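Local coordinates for protein lactoylglutathione lyase (Pseudomonas aeruginosa, PDB 4MTS) that belongs to the glyoxalase/bleomycin resistance/dioxygenase superfamily and, as a two-subunit assembly, binds metal ions between its chains, at residues Glu14-Phe19 with Leu55-Asn60; Val84-Ala89 with Val121-Lys126. One frame throughout, in Å; residues are numbered along the deposited sequence. Where two conformers were deposited one is given.

Contact 1: Glu14-Phe19 with Leu55-Asn60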
# COMPACT_ATOMS: atom_id res chain seq x y z
N GLU A 14 -0.32 2.65 -19.07
CA GLU A 14 -0.66 1.45 -19.86
C GLU A 14 0.28 0.33 -19.56
O GLU A 14 -0.19 -0.78 -19.40
CB GLU A 14 -0.75 1.71 -21.37
CG GLU A 14 -2.01 2.45 -21.76
CD GLU A 14 -2.16 3.79 -21.06
OE1 GLU A 14 -1.21 4.61 -21.16
OE2 GLU A 14 -3.13 3.94 -20.29
N ALA A 15 1.59 0.61 -19.41
CA ALA A 15 2.59 -0.44 -19.08
C ALA A 15 2.28 -1.02 -17.68
O ALA A 15 2.29 -2.26 -17.49
CB ALA A 15 4.00 0.15 -19.09
N ALA A 16 1.94 -0.13 -16.73
CA ALA A 16 1.57 -0.53 -15.37
C ALA A 16 0.34 -1.45 -15.39
O ALA A 16 0.40 -2.54 -14.84
CB ALA A 16 1.32 0.70 -14.50
N LEU A 17 -0.77 -1.01 -16.02
CA LEU A 17 -2.00 -1.80 -16.11
C LEU A 17 -1.76 -3.17 -16.76
O LEU A 17 -2.34 -4.16 -16.32
CB LEU A 17 -3.09 -1.01 -16.89
CG LEU A 17 -3.69 0.19 -16.11
CD1 LEU A 17 -4.68 0.98 -16.97
CD2 LEU A 17 -4.40 -0.24 -14.83
N GLU A 18 -0.91 -3.22 -17.77
CA GLU A 18 -0.61 -4.49 -18.43
C GLU A 18 -0.00 -5.46 -17.41
O GLU A 18 -0.40 -6.61 -17.38
CB GLU A 18 0.36 -4.28 -19.59
CG GLU A 18 -0.24 -3.49 -20.75
CD GLU A 18 -1.57 -4.04 -21.23
OE1 GLU A 18 -1.60 -5.22 -21.66
OE2 GLU A 18 -2.59 -3.34 -21.07
N PHE A 19 0.92 -4.98 -16.58
CA PHE A 19 1.52 -5.85 -15.54
C PHE A 19 0.46 -6.33 -14.57
O PHE A 19 0.37 -7.53 -14.32
CB PHE A 19 2.63 -5.10 -14.80
CG PHE A 19 3.18 -5.84 -13.60
CD1 PHE A 19 4.17 -6.81 -13.76
CD2 PHE A 19 2.74 -5.54 -12.32
CE1 PHE A 19 4.68 -7.51 -12.65
CE2 PHE A 19 3.25 -6.24 -11.21
CZ PHE A 19 4.21 -7.22 -11.38
N LEU A 55 -5.57 -1.31 -5.29
CA LEU A 55 -4.35 -0.61 -5.62
C LEU A 55 -4.70 0.55 -6.56
O LEU A 55 -5.33 0.34 -7.60
CB LEU A 55 -3.33 -1.54 -6.32
CG LEU A 55 -2.07 -0.83 -6.87
CD1 LEU A 55 -1.24 -0.17 -5.71
CD2 LEU A 55 -1.21 -1.80 -7.65
N GLU A 56 -4.32 1.78 -6.18
CA GLU A 56 -4.59 2.93 -7.03
C GLU A 56 -3.29 3.30 -7.73
O GLU A 56 -2.28 3.54 -7.07
CB GLU A 56 -5.05 4.13 -6.19
CG GLU A 56 -5.37 5.31 -7.10
CD GLU A 56 -5.73 6.58 -6.38
OE1 GLU A 56 -5.58 6.62 -5.13
OE2 GLU A 56 -6.21 7.51 -7.05
N LEU A 57 -3.33 3.45 -9.06
CA LEU A 57 -2.19 3.87 -9.85
C LEU A 57 -2.49 5.26 -10.40
O LEU A 57 -3.59 5.48 -10.93
CB LEU A 57 -1.96 2.89 -11.01
CG LEU A 57 -1.74 1.42 -10.64
CD1 LEU A 57 -1.68 0.55 -11.91
CD2 LEU A 57 -0.45 1.24 -9.79
N THR A 58 -1.55 6.20 -10.25
CA THR A 58 -1.71 7.59 -10.70
C THR A 58 -0.65 7.92 -11.75
O THR A 58 0.51 7.54 -11.59
CB THR A 58 -1.60 8.59 -9.51
OG1 THR A 58 -2.53 8.24 -8.49
CG2 THR A 58 -1.85 10.03 -9.94
N HIS A 59 -1.05 8.62 -12.81
CA HIS A 59 -0.11 9.02 -13.84
C HIS A 59 -0.37 10.47 -14.16
O HIS A 59 -1.48 10.81 -14.55
CB HIS A 59 -0.27 8.12 -15.10
CG HIS A 59 0.53 8.60 -16.26
ND1 HIS A 59 -0.09 8.97 -17.44
CD2 HIS A 59 1.86 8.85 -16.35
CE1 HIS A 59 0.89 9.38 -18.24
NE2 HIS A 59 2.07 9.35 -17.63
N ASN A 60 0.63 11.34 -13.93
CA ASN A 60 0.58 12.77 -14.24
C ASN A 60 1.07 12.83 -15.68
O ASN A 60 2.16 12.32 -15.98
CB ASN A 60 1.51 13.53 -13.27
CG ASN A 60 1.01 13.48 -11.84
OD1 ASN A 60 -0.04 14.06 -11.51
ND2 ASN A 60 1.74 12.77 -10.96
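Leu57 meets Ala16 and Leu17 through a single methyl, CD1. This carbon lies 4.0 Å from CB of Ala16 and 4.1 Å from CD2 of Leu17, and the three carbons make up the whole direct contact between Glu14-Phe19 and Leu55-Asn60. Both leucines turn CG away from their own carbonyl carbon and keep it beside the backbone N (chi1 -57° in Leu57, -72° in Leu17). The two leucine side chains lie alongside, pointing opposite ways. Ala16 is the short member of the group: its CB is directed toward the strand, whereas Leu17 reaches it with the CD2 branch. No hydrogen bond joins the segments, and the backbones stay apart, with CA of Ala16 8.0 Å from CA of Leu57, and apolar side chains occupy the space between them. The principle illustrated is the helix laid on one face of a sheet, here helix 13-23 against the four-stranded sheet of a βαβββ unit, the building block of the glyoxalase fold. Alternation along strand 54-60 then divides the labour: Leu55 and Leu57 turn to the helix side, while Glu56 between them points to the other face, where with His5 it binds a zinc ion. Further out, Leu13 and Tyr20 of the same helix also touch Leu57, and Val44 of the adjoining strand touches Leu17. The strand itself is held on both edges by backbone hydrogen bonds, Leu57 pairing with Ala42 and Glu56 with Ser6 and Leu8. At the helix surface, Glu18 forms a salt bridge with Arg22.

Contact 2: Val84-Ala89 with Val121-Lys126. With NI (nickel (II) ion), chain E.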
# COMPACT_ATOMS: atom_id res chain seq x y z
N VAL A 84 4.23 -20.89 -9.87
CA VAL A 84 3.38 -20.73 -11.07
C VAL A 84 3.22 -19.23 -11.41
O VAL A 84 3.41 -18.84 -12.57
CB VAL A 84 2.04 -21.47 -10.92
CG1 VAL A 84 1.04 -21.04 -11.99
CG2 VAL A 84 2.25 -22.99 -10.95
N THR A 85 2.92 -18.39 -10.42
CA THR A 85 2.81 -16.94 -10.66
C THR A 85 4.14 -16.36 -11.16
O THR A 85 4.13 -15.55 -12.08
CB THR A 85 2.19 -16.24 -9.46
OG1 THR A 85 1.00 -16.95 -9.14
CG2 THR A 85 1.81 -14.77 -9.74
N CYS A 86 5.30 -16.80 -10.59
CA CYS A 86 6.63 -16.35 -11.03
C CYS A 86 6.88 -16.70 -12.48
O CYS A 86 7.41 -15.88 -13.22
CB CYS A 86 7.72 -16.94 -10.14
SG CYS A 86 7.81 -16.19 -8.50
N ALA A 87 6.60 -17.96 -12.84
CA ALA A 87 6.82 -18.50 -14.18
C ALA A 87 5.97 -17.72 -15.21
O ALA A 87 6.45 -17.45 -16.31
CB ALA A 87 6.48 -19.99 -14.20
N ARG A 88 4.74 -17.31 -14.81
CA ARG A 88 3.82 -16.51 -15.65
C ARG A 88 4.46 -15.12 -15.88
O ARG A 88 4.58 -14.68 -17.02
CB ARG A 88 2.43 -16.41 -15.00
CG ARG A 88 1.38 -15.68 -15.85
CD ARG A 88 0.06 -15.54 -15.11
NE ARG A 88 -0.87 -14.64 -15.81
CZ ARG A 88 -2.03 -15.02 -16.34
NH1 ARG A 88 -2.44 -16.28 -16.25
NH2 ARG A 88 -2.80 -14.13 -16.96
N ALA A 89 4.91 -14.45 -14.79
CA ALA A 89 5.59 -13.14 -14.89
C ALA A 89 6.80 -13.24 -15.80
O ALA A 89 6.95 -12.41 -16.70
CB ALA A 89 6.03 -12.67 -13.51
N VAL A 121 6.44 -6.34 -5.48
CA VAL A 121 5.22 -7.10 -5.22
C VAL A 121 5.63 -8.39 -4.54
O VAL A 121 6.41 -9.17 -5.08
CB VAL A 121 4.37 -7.35 -6.50
CG1 VAL A 121 3.16 -8.19 -6.17
CG2 VAL A 121 3.96 -6.03 -7.15
N GLU A 122 5.14 -8.58 -3.32
CA GLU A 122 5.43 -9.78 -2.54
C GLU A 122 4.32 -10.79 -2.78
O GLU A 122 3.13 -10.51 -2.57
CB GLU A 122 5.49 -9.38 -1.05
CG GLU A 122 5.81 -10.53 -0.09
CD GLU A 122 6.02 -10.04 1.32
OE1 GLU A 122 5.08 -9.44 1.88
OE2 GLU A 122 7.17 -10.14 1.82
N LEU A 123 4.71 -11.98 -3.21
CA LEU A 123 3.74 -13.07 -3.39
C LEU A 123 3.83 -14.02 -2.21
O LEU A 123 4.93 -14.46 -1.87
CB LEU A 123 4.01 -13.84 -4.70
CG LEU A 123 4.14 -13.03 -5.97
CD1 LEU A 123 4.41 -13.96 -7.18
CD2 LEU A 123 2.91 -12.13 -6.21
N ILE A 124 2.71 -14.31 -1.57
CA ILE A 124 2.68 -15.21 -0.40
C ILE A 124 1.75 -16.35 -0.72
O ILE A 124 0.56 -16.13 -0.95
CB ILE A 124 2.32 -14.48 0.91
CG1 ILE A 124 3.27 -13.27 1.13
CG2 ILE A 124 2.39 -15.49 2.11
CD1 ILE A 124 3.00 -12.41 2.44
N GLN A 125 2.28 -17.57 -0.79
CA GLN A 125 1.47 -18.74 -1.12
C GLN A 125 0.43 -19.06 -0.05
O GLN A 125 0.77 -19.15 1.13
CB GLN A 125 2.38 -19.95 -1.36
CG GLN A 125 1.63 -21.16 -1.92
CD GLN A 125 2.62 -22.05 -2.60
OE1 GLN A 125 3.38 -21.60 -3.46
NE2 GLN A 125 2.70 -23.29 -2.16
N LYS A 126 -0.83 -19.25 -0.47
CA LYS A 126 -1.98 -19.57 0.39
C LYS A 126 -1.71 -20.78 1.27
O LYS A 126 -1.12 -21.77 0.81
CB LYS A 126 -3.25 -19.78 -0.46
CG LYS A 126 -4.54 -19.50 0.31
CD LYS A 126 -5.76 -19.57 -0.59
CE LYS A 126 -7.03 -19.80 0.20
NZ LYS A 126 -8.23 -19.85 -0.67
NI NI E . 5.06 -8.06 3.48
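Thr85 and Leu123 bring helix and strand together, and the course of the leucine side chain explains how. From CB, which leaves the strand toward the helix, the chain passes to CG, held anti to the carbonyl carbon (chi1 -52°), and an extended second torsion carries CD1 outward. That methyl lies 3.7 Å from CG2 of Thr85 and 3.9 Å from its CB, the two side chains crossing at a slant. CD1 also approaches SG of Cys86 at 4.3 Å, an apolar touch. In Thr85 a single rotamer directs CG2, anti to the backbone N, at the leucine and places OG1 for its hydrogen bond to the carbonyl O of Asp81, one turn back. Glu122, next to Leu123 on the strand, points to the opposite face, and its OE1 binds the nickel ion at 2.1 Å. Leu123 thus faces the helix while its neighbour Glu122 faces the metal. Strand 120-125 runs parallel to 72-79 and antiparallel to 109-114, and helix 82-91 packs on this sheet, its segment 84-89 running roughly antiparallel to strand 120-125, with Thr85 also touching Val79 and Cys86 reaching Ala111 and Val96.

Contacts 1 and 2 follow one another along the chain, lie on opposite sides of its centre and have centres about 19 Å apart, yet they meet directly: CE2 of Phe19 packs 4.1 Å from CG2 of Val121. Each presses a helix on a strand whose other face carries a metal-binding glutamate, Glu56 in contact 1 and Glu122 in contact 2. The two halves of the chain do not complete the nickel site by themselves. Glu122 and His74 of one subunit and His5 and Glu56 of the second are among the ligands of the nickel ion, so the strands behind both contacts contribute to a shared interface site. Leu57's side chain stays about 11 Å from a bound zinc ion.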